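Local coordinates for hypothetical protein (Bacteroides caccae, PDB 4M8R) that is of unknown function but joins an N-terminal Ig-like domain to a WD40-like domain probably related to beta-propellers, at residues Y61-I69 against E227-T235. Residues are numbered along the deposited sequence; the frame is centred on the assembly and turned at random.
Sequences YLGPVGAEI and EQSNYATKT. With PO4 (phosphate ion), chain E.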
ATOM      1  N   TYR A  61       7.477  14.562  -9.310  1.00 36.45           N
ATOM      2  CA  TYR A  61       7.301  15.031 -10.688  1.00 36.55           C
ATOM      3  C   TYR A  61       5.853  14.961 -11.116  1.00 35.14           C
ATOM      4  O   TYR A  61       5.119  14.096 -10.680  1.00 35.47           O
ATOM      5  CB  TYR A  61       8.121  14.181 -11.656  1.00 37.30           C
ATOM      6  CG  TYR A  61       9.539  13.945 -11.209  1.00 37.49           C
ATOM      7  CD1 TYR A  61      10.485  14.955 -11.294  1.00 37.12           C
ATOM      8  CD2 TYR A  61       9.933  12.716 -10.689  1.00 37.88           C
ATOM      9  CE1 TYR A  61      11.796  14.749 -10.887  1.00 38.32           C
ATOM     10  CE2 TYR A  61      11.242  12.499 -10.278  1.00 39.09           C
ATOM     11  CZ  TYR A  61      12.167  13.520 -10.379  1.00 39.44           C
ATOM     12  OH  TYR A  61      13.466  13.315  -9.973  1.00 41.69           O
ATOM     13  N   LEU A  62       5.451  15.878 -11.981  1.00 36.49           N
ATOM     14  CA  LEU A  62       4.119  15.855 -12.565  1.00 37.66           C
ATOM     15  C   LEU A  62       4.163  16.594 -13.893  1.00 39.26           C
ATOM     16  O   LEU A  62       4.821  17.623 -14.006  1.00 38.56           O
ATOM     17  CB  LEU A  62       3.114  16.512 -11.623  1.00 38.80           C
ATOM     18  CG  LEU A  62       1.636  16.350 -11.976  1.00 40.96           C
ATOM     19  CD1 LEU A  62       1.230  14.881 -11.979  1.00 41.58           C
ATOM     20  CD2 LEU A  62       0.789  17.152 -10.995  1.00 41.30           C
ATOM     21  N   GLY A  63       3.475  16.062 -14.896  1.00 41.26           N
ATOM     22  CA  GLY A  63       3.465  16.675 -16.219  1.00 45.60           C
ATOM     23  C   GLY A  63       3.161  15.679 -17.326  1.00 51.38           C
ATOM     24  O   GLY A  63       3.517  14.506 -17.213  1.00 50.89           O
ATOM     25  N   PRO A  64       2.491  16.132 -18.407  1.00 54.89           N
ATOM     26  CA  PRO A  64       2.003  17.485 -18.652  1.00 49.73           C
ATOM     27  C   PRO A  64       0.644  17.717 -17.992  1.00 45.68           C
ATOM     28  O   PRO A  64      -0.215  16.843 -17.986  1.00 49.16           O
ATOM     29  CB  PRO A  64       1.859  17.517 -20.166  1.00 54.66           C
ATOM     30  CG  PRO A  64       1.437  16.118 -20.511  1.00 58.47           C
ATOM     31  CD  PRO A  64       2.031  15.206 -19.460  1.00 58.08           C
ATOM     32  N   VAL A  65       0.469  18.891 -17.424  1.00 45.79           N
ATOM     33  CA  VAL A  65      -0.785  19.267 -16.806  1.00 45.74           C
ATOM     34  C   VAL A  65      -1.222  20.505 -17.566  1.00 46.45           C
ATOM     35  O   VAL A  65      -0.503  21.502 -17.593  1.00 49.77           O
ATOM     36  CB  VAL A  65      -0.595  19.585 -15.307  1.00 45.76           C
ATOM     37  CG1 VAL A  65      -1.912  20.004 -14.655  1.00 44.08           C
ATOM     38  CG2 VAL A  65      -0.001  18.384 -14.584  1.00 45.00           C
ATOM     39  N   GLY A  66      -2.383  20.425 -18.207  1.00 45.51           N
ATOM     40  CA  GLY A  66      -2.895  21.530 -18.992  1.00 42.67           C
ATOM     41  C   GLY A  66      -3.129  22.730 -18.108  1.00 42.15           C
ATOM     42  O   GLY A  66      -3.631  22.596 -16.990  1.00 43.04           O
ATOM     43  N   ALA A  67      -2.741  23.900 -18.605  1.00 41.92           N
ATOM     44  CA  ALA A  67      -2.971  25.148 -17.905  1.00 40.82           C
ATOM     45  C   ALA A  67      -4.304  25.730 -18.346  1.00 41.53           C
ATOM     46  O   ALA A  67      -4.657  25.660 -19.525  1.00 40.46           O
ATOM     47  CB  ALA A  67      -1.856  26.129 -18.214  1.00 41.89           C
ATOM     48  N   GLU A  68      -5.047  26.300 -17.403  1.00 41.99           N
ATOM     49  CA  GLU A  68      -6.252  27.042 -17.749  1.00 45.40           C
ATOM     50  C   GLU A  68      -5.842  28.363 -18.406  1.00 45.35           C
ATOM     51  O   GLU A  68      -5.068  29.134 -17.838  1.00 41.08           O
ATOM     52  CB  GLU A  68      -7.114  27.304 -16.514  1.00 49.66           C
ATOM     53  CG  GLU A  68      -8.478  27.909 -16.818  1.00 55.58           C
ATOM     54  CD  GLU A  68      -9.218  28.364 -15.569  1.00 63.46           C
ATOM     55  OE1 GLU A  68      -8.911  27.860 -14.464  1.00 64.58           O
ATOM     56  OE2 GLU A  68     -10.104  29.238 -15.689  1.00 69.83           O
ATOM     57  N   ILE A  69      -6.358  28.605 -19.608  1.00 46.75           N
ATOM     58  CA  ILE A  69      -6.078  29.834 -20.344  1.00 47.53           C
ATOM     59  C   ILE A  69      -7.205  30.830 -20.110  1.00 49.11           C
ATOM     60  O   ILE A  69      -8.349  30.552 -20.442  1.00 51.19           O
ATOM     61  CB  ILE A  69      -5.939  29.554 -21.848  1.00 47.13           C
ATOM     62  CG1 ILE A  69      -4.748  28.627 -22.082  1.00 45.65           C
ATOM     63  CG2 ILE A  69      -5.764  30.858 -22.623  1.00 48.75           C
ATOM     64  CD1 ILE A  69      -4.728  27.981 -23.447  1.00 47.90           C
ATOM     65  N   GLU A 227     -10.794  13.170  -9.470  1.00 51.11           N
ATOM     66  CA  GLU A 227      -9.735  12.309  -8.926  1.00 57.58           C
ATOM     67  C   GLU A 227      -8.648  12.045  -9.974  1.00 52.78           C
ATOM     68  O   GLU A 227      -8.216  10.909 -10.158  1.00 52.32           O
ATOM     69  CB  GLU A 227     -10.339  10.989  -8.408  1.00 63.14           C
ATOM     70  CG  GLU A 227     -11.109  11.135  -7.102  1.00 74.21           C
ATOM     71  CD  GLU A 227     -10.192  11.374  -5.910  1.00 85.23           C
ATOM     72  OE1 GLU A 227      -9.597  10.391  -5.415  1.00100.14           O
ATOM     73  OE2 GLU A 227     -10.070  12.538  -5.462  1.00 80.77           O
ATOM     74  N   GLN A 228      -8.181  13.106 -10.629  1.00 49.47           N
ATOM     75  CA  GLN A 228      -7.450  12.962 -11.885  1.00 54.23           C
ATOM     76  C   GLN A 228      -6.643  14.244 -12.198  1.00 56.74           C
ATOM     77  O   GLN A 228      -7.174  15.352 -12.102  1.00 56.93           O
ATOM     78  CB  GLN A 228      -8.487  12.596 -12.963  1.00 54.74           C
ATOM     79  CG  GLN A 228      -8.080  12.748 -14.410  1.00 59.50           C
ATOM     80  CD  GLN A 228      -8.167  14.178 -14.928  1.00 60.35           C
ATOM     81  OE1 GLN A 228      -7.223  14.658 -15.540  1.00 62.43           O
ATOM     82  NE2 GLN A 228      -9.292  14.858 -14.691  1.00 57.57           N
ATOM     83  N   SER A 229      -5.369  14.079 -12.574  1.00 55.30           N
ATOM     84  CA  SER A 229      -4.365  15.180 -12.557  1.00 51.22           C
ATOM     85  C   SER A 229      -4.593  16.376 -13.506  1.00 50.99           C
ATOM     86  O   SER A 229      -3.985  17.437 -13.317  1.00 47.43           O
ATOM     87  CB  SER A 229      -2.944  14.620 -12.768  1.00 51.40           C
ATOM     88  OG  SER A 229      -2.815  13.979 -14.023  1.00 50.84           O
ATOM     89  N   ASN A 230      -5.437  16.194 -14.526  1.00 50.89           N
ATOM     90  CA  ASN A 230      -5.874  17.295 -15.403  1.00 51.16           C
ATOM     91  C   ASN A 230      -7.284  17.815 -15.052  1.00 54.17           C
ATOM     92  O   ASN A 230      -8.006  18.325 -15.917  1.00 50.26           O
ATOM     93  CB  ASN A 230      -5.804  16.876 -16.883  1.00 51.87           C
ATOM     94  CG  ASN A 230      -4.460  17.184 -17.520  1.00 54.02           C
ATOM     95  OD1 ASN A 230      -4.030  18.336 -17.559  1.00 52.76           O
ATOM     96  ND2 ASN A 230      -3.796  16.155 -18.032  1.00 52.16           N
ATOM     97  N   TYR A 231      -7.661  17.683 -13.777  1.00 59.02           N
ATOM     98  CA  TYR A 231      -8.895  18.263 -13.242  1.00 63.90           C
ATOM     99  C   TYR A 231      -9.132  19.700 -13.731  1.00 68.93           C
ATOM    100  O   TYR A 231     -10.253  20.064 -14.110  1.00 72.14           O
ATOM    101  CB  TYR A 231      -8.849  18.275 -11.688  1.00 72.55           C
ATOM    102  CG  TYR A 231      -9.534  19.487 -11.082  1.00 85.02           C
ATOM    103  CD1 TYR A 231     -10.899  19.485 -10.814  1.00 92.87           C
ATOM    104  CD2 TYR A 231      -8.817  20.653 -10.812  1.00 83.73           C
ATOM    105  CE1 TYR A 231     -11.525  20.599 -10.283  1.00 93.06           C
ATOM    106  CE2 TYR A 231      -9.440  21.770 -10.288  1.00 88.81           C
ATOM    107  CZ  TYR A 231     -10.792  21.739 -10.022  1.00 89.85           C
ATOM    108  OH  TYR A 231     -11.414  22.844  -9.494  1.00 95.58           O
ATOM    109  N   ALA A 232      -8.078  20.518 -13.689  1.00 67.02           N
ATOM    110  CA  ALA A 232      -8.182  21.952 -13.976  1.00 65.95           C
ATOM    111  C   ALA A 232      -8.829  22.252 -15.333  1.00 65.84           C
ATOM    112  O   ALA A 232      -9.603  23.203 -15.458  1.00 64.31           O
ATOM    113  CB  ALA A 232      -6.812  22.606 -13.886  1.00 64.94           C
ATOM    114  N   THR A 233      -8.526  21.425 -16.332  1.00 62.74           N
ATOM    115  CA  THR A 233      -9.017  21.623 -17.696  1.00 61.81           C
ATOM    116  C   THR A 233     -10.082  20.599 -18.130  1.00 62.46           C
ATOM    117  O   THR A 233     -10.554  20.661 -19.262  1.00 63.40           O
ATOM    118  CB  THR A 233      -7.839  21.591 -18.701  1.00 61.36           C
ATOM    119  OG1 THR A 233      -7.093  20.372 -18.546  1.00 58.78           O
ATOM    120  CG2 THR A 233      -6.912  22.787 -18.479  1.00 60.34           C
ATOM    121  N   LYS A 234     -10.460  19.672 -17.242  1.00 58.93           N
ATOM    122  CA  LYS A 234     -11.383  18.578 -17.587  1.00 56.03           C
ATOM    123  C   LYS A 234     -12.017  17.961 -16.329  1.00 52.47           C
ATOM    124  O   LYS A 234     -11.337  17.291 -15.543  1.00 52.63           O
ATOM    125  CB  LYS A 234     -10.636  17.525 -18.426  1.00 62.40           C
ATOM    126  CG  LYS A 234     -11.142  16.078 -18.361  1.00 71.63           C
ATOM    127  CD  LYS A 234     -12.537  15.861 -18.930  1.00 77.99           C
ATOM    128  CE  LYS A 234     -13.036  14.440 -18.674  1.00 80.56           C
ATOM    129  NZ  LYS A 234     -12.113  13.359 -19.126  1.00 79.54           N
ATOM    130  N   THR A 235     -13.322  18.192 -16.155  1.00 49.61           N
ATOM    131  CA  THR A 235     -14.073  17.711 -14.986  1.00 48.26           C
ATOM    132  C   THR A 235     -15.335  16.910 -15.318  1.00 48.75           C
ATOM    133  O   THR A 235     -15.764  16.083 -14.517  1.00 50.62           O
ATOM    134  CB  THR A 235     -14.504  18.880 -14.078  1.00 49.21           C
ATOM    135  OG1 THR A 235     -15.440  19.719 -14.771  1.00 54.06           O
ATOM    136  CG2 THR A 235     -13.309  19.700 -13.668  1.00 49.49           C
TER
HETATM  137  P   PO4 E 503     -14.844  19.800 -19.523  1.00 94.39           P
HETATM  138  O1  PO4 E 503     -13.581  20.628 -19.480  1.00 90.42           O
HETATM  139  O2  PO4 E 503     -14.808  18.778 -18.410  1.00 81.86           O
HETATM  140  O3  PO4 E 503     -16.031  20.717 -19.323  1.00 85.11           O
HETATM  141  O4  PO4 E 503     -14.954  19.087 -20.858  1.00 84.06           O
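The amide of N230 reaches across to the backbone of strand 60-72: its OD1 accepts the N-H of G66 at 2.7 Å from G66 N, with a nearly straight N-H...O angle of 162°. The donor lies in the plane of the amide carbonyl, far round toward the extension of the C=O bond (159°). The same OD1 packs on V65, 3.5 Å from V65 CA, while the other branch, ND2, faces P64 O. The V65 and N230 side chains run past one another head to tail, V65 CG1 lying beside N230 OD1. With V65 CG1 anti to the backbone N (chi1 179°), that methyl comes alongside the loop and touches S229 O at 3.6 Å; L62 CD1 meets S229 CB in a looser apolar contact. Beyond G66, the methyl of T233 is the touching branch: CG2 sits 3.6 Å from G66 O and also borders A67 O, with A232 CB packing more loosely against the same G66 carbonyl. N230 is presented by a type I turn from Q228 to Y231, in which Y231 N bonds to Q228 O. The side chain of Q228 folds back over this turn, and its OE1 takes the N-H of N230 from above the carbonyl plane, 2.6 Å from N230 N. Cutting N230 back to an alanine is likely to leave G66 N without its acceptor and to open a gap beside V65 CG1. V65 and A67 make backbone hydrogen bonds with F46 and V44 of strand 43-50, while K234 forms a salt bridge with D47 of the second subunit. The contact is thus an interdomain interface, in which a side-chain-to-backbone bond joins a strand of the Ig-like beta domain to a loop of the WD40-like domain.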